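Long-range contacts in N-glycosylase/DNA lyase (Methanocaldococcus jannaschii, PDB 3FHF), which belongs to the 8-oxoguanine DNA glycosylase family of the helix-hairpin-helix clan and folds as a protein made of helices and loops without strands: residues K12-L17 with W205-G210; I25-I30 with L197-L202. All blocks are in the same frame, centred on the assembly; numbering follows the deposited sequence.

Interaction 1 of 2, residues K12-L17 with W205-G210; sequences KKIEEL and WYLRTG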
loop_
_atom_site.group_PDB
_atom_site.type_symbol
_atom_site.label_atom_id
_atom_site.label_comp_id
_atom_site.label_asym_id
_atom_site.label_seq_id
_atom_site.Cartn_x
_atom_site.Cartn_y
_atom_site.Cartn_z
ATOM N N LYS A 12 -12.463 -9.219 -18.456
ATOM C CA LYS A 12 -12.961 -8.442 -19.591
ATOM C C LYS A 12 -13.061 -6.953 -19.279
ATOM O O LYS A 12 -12.736 -6.119 -20.116
ATOM C CB LYS A 12 -14.329 -8.964 -20.020
ATOM C CG LYS A 12 -14.842 -8.363 -21.311
ATOM C CD LYS A 12 -16.182 -8.968 -21.707
ATOM C CE LYS A 12 -16.625 -8.469 -23.072
ATOM N NZ LYS A 12 -15.626 -8.817 -24.119
ATOM N N LYS A 13 -13.533 -6.632 -18.078
ATOM C CA LYS A 13 -13.660 -5.244 -17.643
ATOM C C LYS A 13 -12.288 -4.573 -17.543
ATOM O O LYS A 13 -12.100 -3.442 -17.990
ATOM C CB LYS A 13 -14.349 -5.185 -16.277
ATOM C CG LYS A 13 -14.516 -3.777 -15.722
ATOM C CD LYS A 13 -15.308 -2.877 -16.672
ATOM C CE LYS A 13 -15.638 -1.537 -16.015
ATOM N NZ LYS A 13 -16.537 -0.693 -16.859
ATOM N N ILE A 14 -11.330 -5.268 -16.943
ATOM C CA ILE A 14 -9.990 -4.714 -16.809
ATOM C C ILE A 14 -9.362 -4.455 -18.180
ATOM O O ILE A 14 -8.698 -3.440 -18.380
ATOM C CB ILE A 14 -9.095 -5.649 -15.963
ATOM C CG1 ILE A 14 -9.578 -5.616 -14.511
ATOM C CG2 ILE A 14 -7.630 -5.212 -16.042
ATOM C CD1 ILE A 14 -8.945 -6.667 -13.612
ATOM N N GLU A 15 -9.569 -5.369 -19.125
ATOM C CA GLU A 15 -9.028 -5.188 -20.471
ATOM C C GLU A 15 -9.699 -3.970 -21.097
ATOM O O GLU A 15 -9.102 -3.260 -21.908
ATOM C CB GLU A 15 -9.294 -6.422 -21.335
ATOM C CG GLU A 15 -8.518 -7.667 -20.917
ATOM C CD GLU A 15 -7.018 -7.545 -21.146
ATOM O OE1 GLU A 15 -6.576 -6.528 -21.722
ATOM O OE2 GLU A 15 -6.277 -8.478 -20.756
ATOM N N GLU A 16 -10.949 -3.735 -20.718
ATOM C CA GLU A 16 -11.691 -2.588 -21.226
ATOM C C GLU A 16 -11.064 -1.301 -20.676
ATOM O O GLU A 16 -10.886 -0.318 -21.400
ATOM C CB GLU A 16 -13.150 -2.689 -20.790
ATOM C CG GLU A 16 -14.139 -2.487 -21.916
ATOM C CD GLU A 16 -15.466 -3.177 -21.654
ATOM O OE1 GLU A 16 -16.171 -2.781 -20.700
ATOM O OE2 GLU A 16 -15.800 -4.121 -22.402
ATOM N N LEU A 17 -10.717 -1.315 -19.392
ATOM C CA LEU A 17 -10.110 -0.144 -18.772
ATOM C C LEU A 17 -8.736 0.138 -19.381
ATOM O O LEU A 17 -8.356 1.300 -19.579
ATOM C CB LEU A 17 -9.987 -0.352 -17.263
ATOM C CG LEU A 17 -11.300 -0.401 -16.476
ATOM C CD1 LEU A 17 -10.993 -0.664 -15.003
ATOM C CD2 LEU A 17 -12.056 0.918 -16.640
ATOM N N TRP A 205 -8.952 -0.717 -7.335
ATOM C CA TRP A 205 -9.514 0.393 -6.578
ATOM C C TRP A 205 -10.368 1.264 -7.493
ATOM O O TRP A 205 -11.431 1.743 -7.090
ATOM C CB TRP A 205 -8.426 1.250 -5.918
ATOM C CG TRP A 205 -8.108 0.820 -4.516
ATOM C CD1 TRP A 205 -6.981 0.179 -4.085
ATOM C CD2 TRP A 205 -8.946 0.973 -3.363
ATOM N NE1 TRP A 205 -7.069 -0.080 -2.735
ATOM C CE2 TRP A 205 -8.263 0.399 -2.269
ATOM C CE3 TRP A 205 -10.209 1.540 -3.150
ATOM C CZ2 TRP A 205 -8.802 0.375 -0.974
ATOM C CZ3 TRP A 205 -10.746 1.516 -1.865
ATOM C CH2 TRP A 205 -10.042 0.937 -0.795
ATOM N N TYR A 206 -9.924 1.460 -8.729
ATOM C CA TYR A 206 -10.696 2.289 -9.640
ATOM C C TYR A 206 -12.061 1.675 -9.913
ATOM O O TYR A 206 -13.058 2.391 -10.003
ATOM C CB TYR A 206 -9.959 2.503 -10.959
ATOM C CG TYR A 206 -10.805 3.249 -11.956
ATOM C CD1 TYR A 206 -11.574 2.568 -12.897
ATOM C CD2 TYR A 206 -10.879 4.639 -11.926
ATOM C CE1 TYR A 206 -12.400 3.255 -13.783
ATOM C CE2 TYR A 206 -11.699 5.332 -12.802
ATOM C CZ TYR A 206 -12.456 4.635 -13.726
ATOM O OH TYR A 206 -13.279 5.322 -14.584
ATOM N N LEU A 207 -12.103 0.353 -10.040
ATOM C CA LEU A 207 -13.363 -0.349 -10.277
ATOM C C LEU A 207 -14.294 -0.204 -9.080
ATOM O O LEU A 207 -15.511 -0.190 -9.225
ATOM C CB LEU A 207 -13.112 -1.836 -10.524
ATOM C CG LEU A 207 -12.605 -2.219 -11.914
ATOM C CD1 LEU A 207 -12.161 -3.680 -11.921
ATOM C CD2 LEU A 207 -13.709 -1.983 -12.926
ATOM N N ARG A 208 -13.708 -0.082 -7.895
ATOM C CA ARG A 208 -14.474 0.038 -6.665
ATOM C C ARG A 208 -14.914 1.468 -6.333
ATOM O O ARG A 208 -15.983 1.677 -5.761
ATOM C CB ARG A 208 -13.634 -0.517 -5.506
ATOM C CG ARG A 208 -14.395 -0.811 -4.225
ATOM C CD ARG A 208 -13.424 -1.274 -3.129
ATOM N NE ARG A 208 -12.791 -2.557 -3.444
ATOM C CZ ARG A 208 -11.493 -2.809 -3.308
ATOM N NH1 ARG A 208 -10.667 -1.867 -2.866
ATOM N NH2 ARG A 208 -11.017 -4.011 -3.600
ATOM N N THR A 209 -14.110 2.453 -6.711
ATOM C CA THR A 209 -14.418 3.830 -6.366
ATOM C C THR A 209 -14.422 4.853 -7.496
ATOM O O THR A 209 -14.936 5.956 -7.323
ATOM C CB THR A 209 -13.433 4.335 -5.307
ATOM O OG1 THR A 209 -12.120 4.401 -5.880
ATOM C CG2 THR A 209 -13.416 3.391 -4.091
ATOM N N GLY A 210 -13.841 4.510 -8.637
ATOM C CA GLY A 210 -13.800 5.461 -9.733
ATOM C C GLY A 210 -12.699 6.483 -9.517
ATOM O O GLY A 210 -12.599 7.470 -10.246
#
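Leu-207 reaches Lys-13, Ile-14 and Leu-17 at once, and through it the last helix of this all-helical glycosylase, 197-209, meets the first, 5-18. In this helix-hairpin-helix family member, helices from the two ends of the chain thus pack together. The two short segments lie nearly perpendicular, at 97°, with axes 11.7 Å apart, so the side chains must bridge a wide gap. Leu-207 does so with both methyls. CD2 is pressed against Lys-13 CG at 3.4 Å, closer than carbons usually sit, and also meets Leu-17 CD1 at 3.7 Å. CD1 only grazes Ile-14 CG1, at 4.1 Å, the two side chains standing roughly perpendicular.

Lys-13 contributes the hydrocarbon part of its chain. Its CG points opposite the backbone N, and a turn at chi2 (58°) brings CE back to within 3.7 Å of Leu-207 CD2, so that CG and CE both rest against the same side of one methyl. Leu-17 divides its branches: while CD1 serves Leu-207, CD2 approaches Tyr-206 CE1 at 3.7 Å, meeting the ring obliquely. No hydrogen bond or ion pair spans the segments, and van der Waals contact alone joins them.

Farther out, Ile-14 also leans on Val-193 and Leu-195 of the loop that precedes the last helix. Just beyond the end of that helix, Gly-210 leaves helical geometry with a positive phi of 79°. Arg-208, the next residue after Leu-207, forms a salt bridge through NH2 with Glu-160, while its NH1 lies 3.1 Å above the plane of the Trp-205 ring, over its centre.

Interaction 2 of 2, residues I25-I30 with L197-L202; sequences IIDKRI and LSELDL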
loop_
_atom_site.group_PDB
_atom_site.type_symbol
_atom_site.label_atom_id
_atom_site.label_comp_id
_atom_site.label_asym_id
_atom_site.label_seq_id
_atom_site.Cartn_x
_atom_site.Cartn_y
_atom_site.Cartn_z
ATOM N N ILE A 25 -4.043 7.488 -16.884
ATOM C CA ILE A 25 -4.137 8.083 -15.560
ATOM C C ILE A 25 -3.457 7.184 -14.533
ATOM O O ILE A 25 -2.715 7.660 -13.678
ATOM C CB ILE A 25 -5.622 8.319 -15.171
ATOM C CG1 ILE A 25 -6.226 9.373 -16.111
ATOM C CG2 ILE A 25 -5.727 8.761 -13.712
ATOM C CD1 ILE A 25 -7.717 9.620 -15.931
ATOM N N ILE A 26 -3.710 5.885 -14.616
ATOM C CA ILE A 26 -3.098 4.944 -13.693
ATOM C C ILE A 26 -1.592 4.838 -13.958
ATOM O O ILE A 26 -0.790 4.807 -13.020
ATOM C CB ILE A 26 -3.770 3.561 -13.808
ATOM C CG1 ILE A 26 -5.171 3.629 -13.174
ATOM C CG2 ILE A 26 -2.904 2.492 -13.139
ATOM C CD1 ILE A 26 -5.977 2.350 -13.319
ATOM N N ASP A 27 -1.208 4.794 -15.233
ATOM C CA ASP A 27 0.208 4.708 -15.583
ATOM C C ASP A 27 0.983 5.895 -15.029
ATOM O O ASP A 27 2.119 5.737 -14.591
ATOM C CB ASP A 27 0.405 4.633 -17.106
ATOM C CG ASP A 27 0.079 3.257 -17.676
ATOM O OD1 ASP A 27 -0.120 2.304 -16.890
ATOM O OD2 ASP A 27 0.038 3.120 -18.918
ATOM N N LYS A 28 0.379 7.083 -15.054
ATOM C CA LYS A 28 1.032 8.282 -14.535
ATOM C C LYS A 28 1.283 8.146 -13.032
ATOM O O LYS A 28 2.335 8.534 -12.530
ATOM C CB LYS A 28 0.171 9.518 -14.784
ATOM C CG LYS A 28 0.769 10.825 -14.251
ATOM C CD LYS A 28 2.111 11.128 -14.905
ATOM C CE LYS A 28 2.590 12.547 -14.599
ATOM N NZ LYS A 28 2.796 12.829 -13.148
ATOM N N ARG A 29 0.300 7.619 -12.312
ATOM C CA ARG A 29 0.443 7.428 -10.873
ATOM C C ARG A 29 1.579 6.435 -10.616
ATOM O O ARG A 29 2.391 6.616 -9.702
ATOM C CB ARG A 29 -0.867 6.892 -10.271
ATOM C CG ARG A 29 -0.854 6.781 -8.746
ATOM C CD ARG A 29 -0.904 8.147 -8.054
ATOM N NE ARG A 29 -2.193 8.809 -8.258
ATOM C CZ ARG A 29 -2.447 9.665 -9.245
ATOM N NH1 ARG A 29 -1.497 9.978 -10.118
ATOM N NH2 ARG A 29 -3.658 10.189 -9.378
ATOM N N ILE A 30 1.630 5.380 -11.424
ATOM C CA ILE A 30 2.675 4.367 -11.289
ATOM C C ILE A 30 4.043 5.027 -11.513
ATOM O O ILE A 30 5.001 4.774 -10.779
ATOM C CB ILE A 30 2.477 3.220 -12.314
ATOM C CG1 ILE A 30 1.254 2.368 -11.919
ATOM C CG2 ILE A 30 3.724 2.340 -12.382
ATOM C CD1 ILE A 30 1.380 1.667 -10.578
ATOM N N LEU A 197 1.516 -6.325 -9.993
ATOM C CA LEU A 197 0.679 -6.162 -8.804
ATOM C C LEU A 197 0.499 -4.696 -8.424
ATOM O O LEU A 197 -0.564 -4.306 -7.955
ATOM C CB LEU A 197 1.264 -6.943 -7.623
ATOM C CG LEU A 197 1.018 -8.453 -7.705
ATOM C CD1 LEU A 197 1.778 -9.162 -6.597
ATOM C CD2 LEU A 197 -0.489 -8.727 -7.595
ATOM N N SER A 198 1.525 -3.878 -8.634
ATOM C CA SER A 198 1.430 -2.452 -8.308
ATOM C C SER A 198 0.284 -1.818 -9.108
ATOM O O SER A 198 -0.519 -1.050 -8.570
ATOM C CB SER A 198 2.745 -1.745 -8.653
ATOM O OG SER A 198 3.085 -1.969 -10.009
ATOM N N GLU A 199 0.219 -2.161 -10.393
ATOM C CA GLU A 199 -0.795 -1.640 -11.310
ATOM C C GLU A 199 -2.181 -2.225 -11.061
ATOM O O GLU A 199 -3.184 -1.497 -11.054
ATOM C CB GLU A 199 -0.380 -1.930 -12.756
ATOM C CG GLU A 199 0.919 -1.265 -13.186
ATOM C CD GLU A 199 1.481 -1.830 -14.486
ATOM O OE1 GLU A 199 2.227 -1.097 -15.163
ATOM O OE2 GLU A 199 1.200 -2.999 -14.829
ATOM N N LEU A 200 -2.237 -3.538 -10.866
ATOM C CA LEU A 200 -3.508 -4.220 -10.630
ATOM C C LEU A 200 -4.242 -3.594 -9.458
ATOM O O LEU A 200 -5.460 -3.422 -9.503
ATOM C CB LEU A 200 -3.278 -5.708 -10.339
ATOM C CG LEU A 200 -4.540 -6.559 -10.155
ATOM C CD1 LEU A 200 -5.268 -6.646 -11.483
ATOM C CD2 LEU A 200 -4.187 -7.956 -9.650
ATOM N N ASP A 201 -3.495 -3.260 -8.413
ATOM C CA ASP A 201 -4.071 -2.663 -7.220
ATOM C C ASP A 201 -4.872 -1.408 -7.538
ATOM O O ASP A 201 -5.966 -1.211 -6.999
ATOM C CB ASP A 201 -2.970 -2.329 -6.209
ATOM C CG ASP A 201 -3.508 -1.614 -4.983
ATOM O OD1 ASP A 201 -3.461 -0.360 -4.952
ATOM O OD2 ASP A 201 -3.993 -2.311 -4.061
ATOM N N LEU A 202 -4.324 -0.555 -8.402
ATOM C CA LEU A 202 -5.008 0.677 -8.781
ATOM C C LEU A 202 -6.215 0.409 -9.691
ATOM O O LEU A 202 -7.230 1.101 -9.590
ATOM C CB LEU A 202 -4.025 1.656 -9.444
ATOM C CG LEU A 202 -2.886 2.122 -8.515
ATOM C CD1 LEU A 202 -1.966 3.113 -9.239
ATOM C CD2 LEU A 202 -3.488 2.781 -7.272
HETATM O O HOH W 1 1.574 1.297 -15.280
#
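Ile-30 and Leu-202 meet through methyls that their second torsions send in different ways: a bend at chi2 (-63°) swings Ile-30 CD1 off an extended path, whereas Leu-202 stays extended, its CD1 opposite CA (chi2 -179°). The two CD1 atoms come within 3.9 Å as the side chains run alongside in opposing senses. The bend in Ile-30 also brings its CD1 to the first turn of the other helix, 3.9 Å from Ser-198 O and 4.0 Å from Glu-199 CG. The same Leu-202 methyl meets Arg-29 CG at 3.9 Å, while Leu-202 CB lies 4.0 Å from Ile-26 CG2. One leucine is thus gripped by three residues spanning a turn of helix 22-34.

Acidic groups lie beside this apolar patch. Asp-27 and Glu-199 face each other, OD1 to OE1, at 4.5 Å, where like charges would probably repel. A water lies 2.5 Å from Asp-27 OD1 and from Glu-199 OE1, so short that its bonding is doubtful. Lys-23 pairs with the second oxygen of Asp-27, which should offset part of the negative charge. The other oxygen of Glu-199 accepts the backbone N-H of Lys-196, just ahead of the helix. Ser-198, by contrast, is buried, and its OG bonds to Asp-148. The arginine that lends its aliphatic stem to Leu-202 spends its guanidinium on the backbone oxygen of Val-212, near the C-terminus, and on Glu-32.

At 131° the segments cross steeply, between perpendicular and antiparallel, about 10.1 Å between axes, with Leu-202 set against Ile-26, Arg-29 and Ile-30. It is an ordinary helix-helix interface, joining an N-terminal helix to the C-terminal one in a helix-hairpin-helix glycosylase fold.

Overall arrangement
Helix 197-209 takes part in both contacts, offering its C-terminal end to helix 5-18 in interaction 1 and its first turns to the next helix along the chain, 22-34, in interaction 2. Their centres lie about 11 Å apart, on the same side of the molecule, and they touch where Ile-14 CD1 comes 4.2 Å from Leu-200 CD1. Interaction 2 is nearer the chain's centre, about 12 Å against 18 Å, has more buried residues and buries more surface; it adds two nearby acidic side chains with a water between them to its aliphatic packing. Interaction 1, farther out, is purely apolar across the gap and includes an exposed lysine stem.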